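Inactive dihydroorotase-like domain (Chaetomium thermophilum, PDB 5NNL) is an inactive member of the dihydroorotase-like family, whose fold is an alpha/beta barrel. Local coordinates at residues Val156-Lys169 and Glu201-Asp214. Numbering follows the deposited sequence.
Sequences VTTKDDIKLITLGK and EDQEALWEHLPIID
Ile162 lays its CG2 methyl over one face of the His209 ring, 4.0 Å from the centroid, a CH-pi contact that shows how a tethered ring can join helix 159-169 to the turn that follows helix 201-207. Its other branch, CG1, runs anti to the backbone N (chi1 -161°) and carries CD1 against Ile212 CG2 and Ile213 CG1. Polar contacts close both ends. At one, Lys159 N points almost straight (177°) at Asp202 OD1, 2.9 Å away, meeting it from above the carboxylate plane; a water bridges this oxygen to Asp160 N. Nearby, Lys159 packs its CB on Ala205 CB and stretches on to a salt bridge with Glu201. At the other, extended Lys169 brings NZ to a 2.6 Å hydrogen bond with Ile212 O and a salt bridge with Asp214 OD2, on the syn side but somewhat out of the carboxylate plane; Cys177 N also donates to OD2.

Behind these, Ala205 O fixes the ring's rotation by accepting from His209 ND1 in the ring plane, while Thr158 caps helix 159-169 through Asp161 N. Both segments lean on strand 175-180, probably within the barrel's outer helical layer, and helix 257-271 borders Ile213 and Asp214.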
ATOM      1  N   VAL A 156      -9.877  -1.359   2.080  1.00 28.78           N
ATOM      2  CA  VAL A 156     -11.266  -1.760   2.254  1.00 30.31           C
ATOM      3  C   VAL A 156     -11.317  -3.000   3.136  1.00 30.07           C
ATOM      4  O   VAL A 156     -10.517  -3.933   2.984  1.00 28.00           O
ATOM      5  CB  VAL A 156     -11.946  -2.003   0.896  1.00 26.62           C
ATOM      6  CG1 VAL A 156     -13.414  -2.370   1.097  1.00 27.97           C
ATOM      7  CG2 VAL A 156     -11.831  -0.759   0.008  1.00 26.44           C
ATOM      8  N   THR A 157     -12.258  -3.004   4.081  1.00 27.52           N
ATOM      9  CA  THR A 157     -12.345  -4.053   5.087  1.00 30.10           C
ATOM     10  C   THR A 157     -13.743  -4.624   5.287  1.00 31.81           C
ATOM     11  O   THR A 157     -13.851  -5.749   5.788  1.00 33.27           O
ATOM     12  CB  THR A 157     -11.840  -3.535   6.446  1.00 37.35           C
ATOM     13  OG1 THR A 157     -10.581  -2.868   6.277  1.00 38.80           O
ATOM     14  CG2 THR A 157     -11.656  -4.683   7.428  1.00 38.87           C
ATOM     15  N   THR A 158     -14.808  -3.914   4.918  1.00 31.61           N
ATOM     16  CA  THR A 158     -16.158  -4.324   5.272  1.00 31.17           C
ATOM     17  C   THR A 158     -16.961  -4.762   4.055  1.00 33.23           C
ATOM     18  O   THR A 158     -16.732  -4.311   2.928  1.00 27.95           O
ATOM     19  CB  THR A 158     -16.913  -3.193   5.979  1.00 34.12           C
ATOM     20  OG1 THR A 158     -17.086  -2.093   5.077  1.00 33.57           O
ATOM     21  CG2 THR A 158     -16.158  -2.731   7.221  1.00 30.65           C
ATOM     22  N   LYS A 159     -17.921  -5.651   4.316  1.00 36.19           N
ATOM     23  CA  LYS A 159     -18.914  -6.024   3.315  1.00 31.14           C
ATOM     24  C   LYS A 159     -19.654  -4.797   2.797  1.00 28.90           C
ATOM     25  O   LYS A 159     -19.839  -4.631   1.585  1.00 30.34           O
ATOM     26  CB  LYS A 159     -19.895  -7.022   3.934  1.00 32.55           C
ATOM     27  CG  LYS A 159     -21.040  -7.442   3.046  1.00 32.59           C
ATOM     28  CD  LYS A 159     -21.953  -8.403   3.792  1.00 37.15           C
ATOM     29  CE  LYS A 159     -22.901  -9.114   2.859  1.00 44.67           C
ATOM     30  NZ  LYS A 159     -23.875  -9.966   3.611  1.00 50.07           N
ATOM     31  N   ASP A 160     -20.098  -3.932   3.710  1.00 30.39           N
ATOM     32  CA  ASP A 160     -20.860  -2.750   3.322  1.00 31.95           C
ATOM     33  C   ASP A 160     -20.085  -1.889   2.329  1.00 32.51           C
ATOM     34  O   ASP A 160     -20.637  -1.435   1.320  1.00 31.01           O
ATOM     35  CB  ASP A 160     -21.219  -1.930   4.565  1.00 38.37           C
ATOM     36  CG  ASP A 160     -22.238  -2.622   5.462  1.00 39.79           C
ATOM     37  OD1 ASP A 160     -22.991  -3.488   4.971  1.00 43.06           O
ATOM     38  OD2 ASP A 160     -22.296  -2.282   6.663  1.00 43.06           O
ATOM     39  N   ASP A 161     -18.800  -1.650   2.601  1.00 30.49           N
ATOM     40  CA  ASP A 161     -18.029  -0.753   1.744  1.00 31.88           C
ATOM     41  C   ASP A 161     -17.741  -1.387   0.384  1.00 28.76           C
ATOM     42  O   ASP A 161     -17.850  -0.717  -0.650  1.00 27.47           O
ATOM     43  CB  ASP A 161     -16.728  -0.338   2.440  1.00 31.87           C
ATOM     44  CG  ASP A 161     -16.939   0.760   3.484  1.00 32.91           C
ATOM     45  OD1 ASP A 161     -18.085   1.223   3.660  1.00 33.06           O
ATOM     46  OD2 ASP A 161     -15.951   1.165   4.129  1.00 33.50           O
ATOM     47  N   ILE A 162     -17.392  -2.676   0.351  1.00 29.85           N
ATOM     48  CA  ILE A 162     -17.059  -3.284  -0.937  1.00 31.95           C
ATOM     49  C   ILE A 162     -18.297  -3.382  -1.816  1.00 28.84           C
ATOM     50  O   ILE A 162     -18.198  -3.306  -3.046  1.00 30.28           O
ATOM     51  CB  ILE A 162     -16.385  -4.659  -0.749  1.00 31.26           C
ATOM     52  CG1 ILE A 162     -15.636  -5.074  -2.025  1.00 31.87           C
ATOM     53  CG2 ILE A 162     -17.402  -5.745  -0.388  1.00 33.21           C
ATOM     54  CD1 ILE A 162     -14.448  -4.186  -2.380  1.00 32.07           C
ATOM     55  N   LYS A 163     -19.478  -3.530  -1.215  1.00 27.77           N
ATOM     56  CA  LYS A 163     -20.702  -3.583  -2.003  1.00 30.29           C
ATOM     57  C   LYS A 163     -21.084  -2.211  -2.543  1.00 32.11           C
ATOM     58  O   LYS A 163     -21.620  -2.112  -3.652  1.00 31.71           O
ATOM     59  CB  LYS A 163     -21.843  -4.159  -1.169  1.00 34.67           C
ATOM     60  CG  LYS A 163     -21.720  -5.658  -0.930  1.00 34.84           C
ATOM     61  CD  LYS A 163     -23.017  -6.261  -0.439  1.00 37.46           C
ATOM     62  CE  LYS A 163     -24.059  -6.322  -1.551  1.00 44.78           C
ATOM     63  NZ  LYS A 163     -25.234  -7.148  -1.163  1.00 50.00           N
ATOM     64  N   LEU A 164     -20.822  -1.147  -1.783  1.00 31.50           N
ATOM     65  CA  LEU A 164     -21.041   0.195  -2.311  1.00 31.33           C
ATOM     66  C   LEU A 164     -20.095   0.482  -3.468  1.00 30.11           C
ATOM     67  O   LEU A 164     -20.489   1.100  -4.463  1.00 28.56           O
ATOM     68  CB  LEU A 164     -20.869   1.232  -1.199  1.00 28.24           C
ATOM     69  CG  LEU A 164     -20.975   2.701  -1.619  1.00 30.76           C
ATOM     70  CD1 LEU A 164     -22.357   3.020  -2.170  1.00 32.67           C
ATOM     71  CD2 LEU A 164     -20.640   3.608  -0.448  1.00 31.70           C
ATOM     72  N   ILE A 165     -18.843   0.033  -3.361  1.00 31.25           N
ATOM     73  CA  ILE A 165     -17.895   0.211  -4.455  1.00 28.58           C
ATOM     74  C   ILE A 165     -18.348  -0.577  -5.677  1.00 30.98           C
ATOM     75  O   ILE A 165     -18.273  -0.088  -6.810  1.00 31.11           O
ATOM     76  CB  ILE A 165     -16.480  -0.186  -3.993  1.00 29.92           C
ATOM     77  CG1 ILE A 165     -15.953   0.845  -2.990  1.00 29.37           C
ATOM     78  CG2 ILE A 165     -15.516  -0.295  -5.175  1.00 32.11           C
ATOM     79  CD1 ILE A 165     -14.829   0.338  -2.114  1.00 29.81           C
ATOM     80  N   THR A 166     -18.838  -1.803  -5.467  1.00 28.92           N
ATOM     81  CA  THR A 166     -19.395  -2.588  -6.565  1.00 31.69           C
ATOM     82  C   THR A 166     -20.488  -1.809  -7.288  1.00 35.16           C
ATOM     83  O   THR A 166     -20.518  -1.750  -8.522  1.00 35.24           O
ATOM     84  CB  THR A 166     -19.952  -3.911  -6.035  1.00 30.61           C
ATOM     85  OG1 THR A 166     -18.909  -4.657  -5.396  1.00 28.42           O
ATOM     86  CG2 THR A 166     -20.553  -4.740  -7.166  1.00 37.83           C
ATOM     87  N   LEU A 167     -21.404  -1.207  -6.526  1.00 33.25           N
ATOM     88  CA  LEU A 167     -22.494  -0.455  -7.138  1.00 35.70           C
ATOM     89  C   LEU A 167     -21.964   0.742  -7.916  1.00 35.02           C
ATOM     90  O   LEU A 167     -22.411   1.011  -9.038  1.00 36.01           O
ATOM     91  CB  LEU A 167     -23.487  -0.008  -6.064  1.00 35.66           C
ATOM     92  CG  LEU A 167     -24.750   0.704  -6.554  1.00 39.40           C
ATOM     93  CD1 LEU A 167     -25.590  -0.209  -7.424  1.00 44.09           C
ATOM     94  CD2 LEU A 167     -25.564   1.215  -5.372  1.00 36.78           C
ATOM     95  N   GLY A 168     -21.011   1.476  -7.341  1.00 31.36           N
ATOM     96  CA  GLY A 168     -20.418   2.586  -8.066  1.00 34.28           C
ATOM     97  C   GLY A 168     -19.800   2.147  -9.379  1.00 39.79           C
ATOM     98  O   GLY A 168     -19.965   2.810 -10.407  1.00 38.12           O
ATOM     99  N   LYS A 169     -19.090   1.018  -9.365  1.00 37.33           N
ATOM    100  CA  LYS A 169     -18.440   0.543 -10.581  1.00 37.53           C
ATOM    101  C   LYS A 169     -19.460   0.229 -11.666  1.00 40.59           C
ATOM    102  O   LYS A 169     -19.255   0.569 -12.837  1.00 42.27           O
ATOM    103  CB  LYS A 169     -17.585  -0.686 -10.272  1.00 36.89           C
ATOM    104  CG  LYS A 169     -16.301  -0.374  -9.530  1.00 36.77           C
ATOM    105  CD  LYS A 169     -15.363  -1.571  -9.519  1.00 35.98           C
ATOM    106  CE  LYS A 169     -14.004  -1.195  -8.957  1.00 36.01           C
ATOM    107  NZ  LYS A 169     -12.986  -2.246  -9.197  1.00 40.67           N
ATOM    108  N   GLU A 201     -17.509 -12.400   8.519  1.00 36.46           N
ATOM    109  CA  GLU A 201     -18.435 -12.115   7.426  1.00 37.74           C
ATOM    110  C   GLU A 201     -17.866 -11.064   6.483  1.00 34.28           C
ATOM    111  O   GLU A 201     -18.021 -11.174   5.261  1.00 34.46           O
ATOM    112  CB  GLU A 201     -19.784 -11.653   7.974  1.00 38.77           C
ATOM    113  CG  GLU A 201     -20.730 -11.155   6.877  1.00 42.27           C
ATOM    114  CD  GLU A 201     -22.187 -11.123   7.305  1.00 49.30           C
ATOM    115  OE1 GLU A 201     -22.492 -11.545   8.441  1.00 54.16           O
ATOM    116  OE2 GLU A 201     -23.030 -10.676   6.497  1.00 52.29           O
ATOM    117  N   ASP A 202     -17.222 -10.030   7.028  1.00 32.72           N
ATOM    118  CA  ASP A 202     -16.568  -9.044   6.175  1.00 35.63           C
ATOM    119  C   ASP A 202     -15.514  -9.712   5.299  1.00 31.89           C
ATOM    120  O   ASP A 202     -15.464  -9.488   4.085  1.00 32.08           O
ATOM    121  CB  ASP A 202     -15.936  -7.937   7.027  1.00 30.88           C
ATOM    122  CG  ASP A 202     -16.962  -6.982   7.619  1.00 36.33           C
ATOM    123  OD1 ASP A 202     -18.049  -6.813   7.024  1.00 36.05           O
ATOM    124  OD2 ASP A 202     -16.668  -6.387   8.679  1.00 39.68           O
ATOM    125  N   GLN A 203     -14.675 -10.558   5.901  1.00 30.98           N
ATOM    126  CA  GLN A 203     -13.591 -11.188   5.156  1.00 32.55           C
ATOM    127  C   GLN A 203     -14.133 -12.062   4.029  1.00 33.59           C
ATOM    128  O   GLN A 203     -13.586 -12.070   2.920  1.00 27.86           O
ATOM    129  CB  GLN A 203     -12.721 -12.012   6.101  1.00 32.83           C
ATOM    130  CG  GLN A 203     -11.407 -12.468   5.498  1.00 33.33           C
ATOM    131  CD  GLN A 203     -10.686 -13.459   6.386  1.00 32.63           C
ATOM    132  OE1 GLN A 203     -10.967 -14.655   6.353  1.00 36.09           O
ATOM    133  NE2 GLN A 203      -9.762 -12.967   7.195  1.00 34.16           N
ATOM    134  N   GLU A 204     -15.205 -12.807   4.301  1.00 33.24           N
ATOM    135  CA  GLU A 204     -15.811 -13.631   3.257  0.51 35.51           C
ATOM    136  C   GLU A 204     -16.354 -12.766   2.134  1.00 34.00           C
ATOM    137  O   GLU A 204     -16.240 -13.120   0.950  1.00 33.81           O
ATOM    138  CB  GLU A 204     -16.922 -14.492   3.862  0.51 39.63           C
ATOM    139  CG  GLU A 204     -17.539 -15.497   2.899  0.51 43.24           C
ATOM    140  CD  GLU A 204     -18.720 -16.232   3.507  0.51 45.64           C
ATOM    141  OE1 GLU A 204     -18.657 -16.574   4.709  0.51 52.19           O
ATOM    142  OE2 GLU A 204     -19.714 -16.461   2.786  0.51 45.90           O
ATOM    143  N   ALA A 205     -16.957 -11.623   2.473  1.00 30.50           N
ATOM    144  CA  ALA A 205     -17.426 -10.704   1.445  1.00 30.69           C
ATOM    145  C   ALA A 205     -16.271 -10.211   0.582  1.00 31.40           C
ATOM    146  O   ALA A 205     -16.443 -10.000  -0.624  1.00 30.80           O
ATOM    147  CB  ALA A 205     -18.160  -9.529   2.089  1.00 33.19           C
ATOM    148  N   LEU A 206     -15.085 -10.045   1.171  1.00 26.97           N
ATOM    149  CA  LEU A 206     -13.924  -9.618   0.397  1.00 30.88           C
ATOM    150  C   LEU A 206     -13.495 -10.699  -0.590  1.00 31.22           C
ATOM    151  O   LEU A 206     -13.227 -10.413  -1.764  1.00 32.53           O
ATOM    152  CB  LEU A 206     -12.771  -9.261   1.336  1.00 29.99           C
ATOM    153  CG  LEU A 206     -12.982  -8.075   2.285  1.00 30.57           C
ATOM    154  CD1 LEU A 206     -11.765  -7.898   3.175  1.00 27.61           C
ATOM    155  CD2 LEU A 206     -13.272  -6.792   1.518  1.00 27.51           C
ATOM    156  N   TRP A 207     -13.415 -11.948  -0.129  1.00 30.55           N
ATOM    157  CA  TRP A 207     -13.052 -13.045  -1.020  1.00 30.89           C
ATOM    158  C   TRP A 207     -14.058 -13.208  -2.149  1.00 32.76           C
ATOM    159  O   TRP A 207     -13.687 -13.608  -3.260  1.00 35.61           O
ATOM    160  CB  TRP A 207     -12.926 -14.342  -0.224  1.00 30.76           C
ATOM    161  CG  TRP A 207     -11.607 -14.456   0.473  1.00 33.12           C
ATOM    162  CD1 TRP A 207     -11.336 -14.162   1.779  1.00 33.05           C
ATOM    163  CD2 TRP A 207     -10.371 -14.882  -0.108  1.00 29.92           C
ATOM    164  NE1 TRP A 207     -10.004 -14.382   2.045  1.00 33.20           N
ATOM    165  CE2 TRP A 207      -9.390 -14.824   0.902  1.00 32.40           C
ATOM    166  CE3 TRP A 207     -10.001 -15.310  -1.385  1.00 32.70           C
ATOM    167  CZ2 TRP A 207      -8.061 -15.179   0.673  1.00 32.04           C
ATOM    168  CZ3 TRP A 207      -8.683 -15.660  -1.611  1.00 36.11           C
ATOM    169  CH2 TRP A 207      -7.729 -15.594  -0.587  1.00 33.13           C
ATOM    170  N   GLU A 208     -15.325 -12.888  -1.899  1.00 32.90           N
ATOM    171  CA  GLU A 208     -16.359 -13.010  -2.917  1.00 34.81           C
ATOM    172  C   GLU A 208     -16.430 -11.806  -3.844  1.00 34.28           C
ATOM    173  O   GLU A 208     -17.238 -11.819  -4.779  1.00 39.69           O
ATOM    174  CB  GLU A 208     -17.718 -13.220  -2.250  1.00 36.34           C
ATOM    175  CG  GLU A 208     -17.839 -14.542  -1.520  1.00 42.88           C
ATOM    176  CD  GLU A 208     -19.153 -14.668  -0.786  1.00 44.45           C
ATOM    177  OE1 GLU A 208     -19.935 -13.694  -0.814  1.00 45.92           O
ATOM    178  OE2 GLU A 208     -19.402 -15.733  -0.184  1.00 47.29           O
ATOM    179  N   HIS A 209     -15.623 -10.769  -3.608  1.00 29.69           N
ATOM    180  CA  HIS A 209     -15.592  -9.598  -4.478  1.00 33.09           C
ATOM    181  C   HIS A 209     -14.217  -9.369  -5.096  1.00 30.71           C
ATOM    182  O   HIS A 209     -13.900  -8.244  -5.495  1.00 30.06           O
ATOM    183  CB  HIS A 209     -16.039  -8.352  -3.712  1.00 34.07           C
ATOM    184  CG  HIS A 209     -17.510  -8.307  -3.446  1.00 32.48           C
ATOM    185  ND1 HIS A 209     -18.104  -9.021  -2.429  1.00 35.45           N
ATOM    186  CD2 HIS A 209     -18.511  -7.648  -4.077  1.00 33.69           C
ATOM    187  CE1 HIS A 209     -19.406  -8.797  -2.437  1.00 33.85           C
ATOM    188  NE2 HIS A 209     -19.679  -7.968  -3.429  1.00 35.46           N
ATOM    189  N   LEU A 210     -13.395 -10.408  -5.191  1.00 29.66           N
ATOM    190  CA  LEU A 210     -12.076 -10.261  -5.797  1.00 34.08           C
ATOM    191  C   LEU A 210     -12.098  -9.583  -7.166  1.00 31.30           C
ATOM    192  O   LEU A 210     -11.178  -8.801  -7.445  1.00 30.77           O
ATOM    193  CB  LEU A 210     -11.396 -11.634  -5.890  1.00 31.45           C
ATOM    194  CG  LEU A 210     -10.991 -12.256  -4.553  1.00 33.24           C
ATOM    195  CD1 LEU A 210     -10.479 -13.677  -4.763  1.00 39.54           C
ATOM    196  CD2 LEU A 210      -9.948 -11.423  -3.850  1.00 37.73           C
ATOM    197  N   PRO A 211     -13.066  -9.838  -8.052  1.00 32.86           N
ATOM    198  CA  PRO A 211     -13.119  -9.061  -9.305  1.00 33.16           C
ATOM    199  C   PRO A 211     -13.247  -7.567  -9.077  1.00 38.23           C
ATOM    200  O   PRO A 211     -12.762  -6.774  -9.895  1.00 41.73           O
ATOM    201  CB  PRO A 211     -14.357  -9.630 -10.016  1.00 38.39           C
ATOM    202  CG  PRO A 211     -14.514 -10.999  -9.452  1.00 37.78           C
ATOM    203  CD  PRO A 211     -14.081 -10.901  -8.023  1.00 35.26           C
ATOM    204  N   ILE A 212     -13.883  -7.162  -7.978  1.00 35.78           N
ATOM    205  CA  ILE A 212     -14.076  -5.747  -7.679  1.00 35.75           C
ATOM    206  C   ILE A 212     -12.809  -5.129  -7.110  1.00 32.97           C
ATOM    207  O   ILE A 212     -12.589  -3.921  -7.245  1.00 29.98           O
ATOM    208  CB  ILE A 212     -15.259  -5.580  -6.706  1.00 34.46           C
ATOM    209  CG1 ILE A 212     -16.540  -6.169  -7.307  1.00 34.58           C
ATOM    210  CG2 ILE A 212     -15.448  -4.113  -6.298  1.00 36.44           C
ATOM    211  CD1 ILE A 212     -16.834  -5.747  -8.734  1.00 36.91           C
ATOM    212  N   ILE A 213     -11.970  -5.925  -6.459  1.00 33.26           N
ATOM    213  CA  ILE A 213     -10.750  -5.415  -5.847  1.00 31.47           C
ATOM    214  C   ILE A 213      -9.684  -5.311  -6.930  1.00 31.48           C
ATOM    215  O   ILE A 213      -9.307  -6.314  -7.544  1.00 30.73           O
ATOM    216  CB  ILE A 213     -10.299  -6.320  -4.692  1.00 30.87           C
ATOM    217  CG1 ILE A 213     -11.454  -6.520  -3.703  1.00 33.57           C
ATOM    218  CG2 ILE A 213      -9.094  -5.720  -3.986  1.00 29.40           C
ATOM    219  CD1 ILE A 213     -11.199  -7.564  -2.643  1.00 30.35           C
ATOM    220  N   ASP A 214      -9.210  -4.093  -7.176  1.00 31.01           N
ATOM    221  CA  ASP A 214      -8.256  -3.837  -8.247  1.00 30.13           C
ATOM    222  C   ASP A 214      -6.814  -4.061  -7.819  1.00 28.07           C
ATOM    223  O   ASP A 214      -5.988  -4.460  -8.647  1.00 28.08           O
ATOM    224  CB  ASP A 214      -8.423  -2.400  -8.754  1.00 31.53           C
ATOM    225  CG  ASP A 214      -9.831  -2.117  -9.244  1.00 33.59           C
ATOM    226  OD1 ASP A 214     -10.215  -2.642 -10.312  1.00 35.53           O
ATOM    227  OD2 ASP A 214     -10.571  -1.395  -8.543  1.00 33.34           O
TER
HETATM  228  O   HOH W   1     -20.054  -4.727   6.869  1.00 36.77           O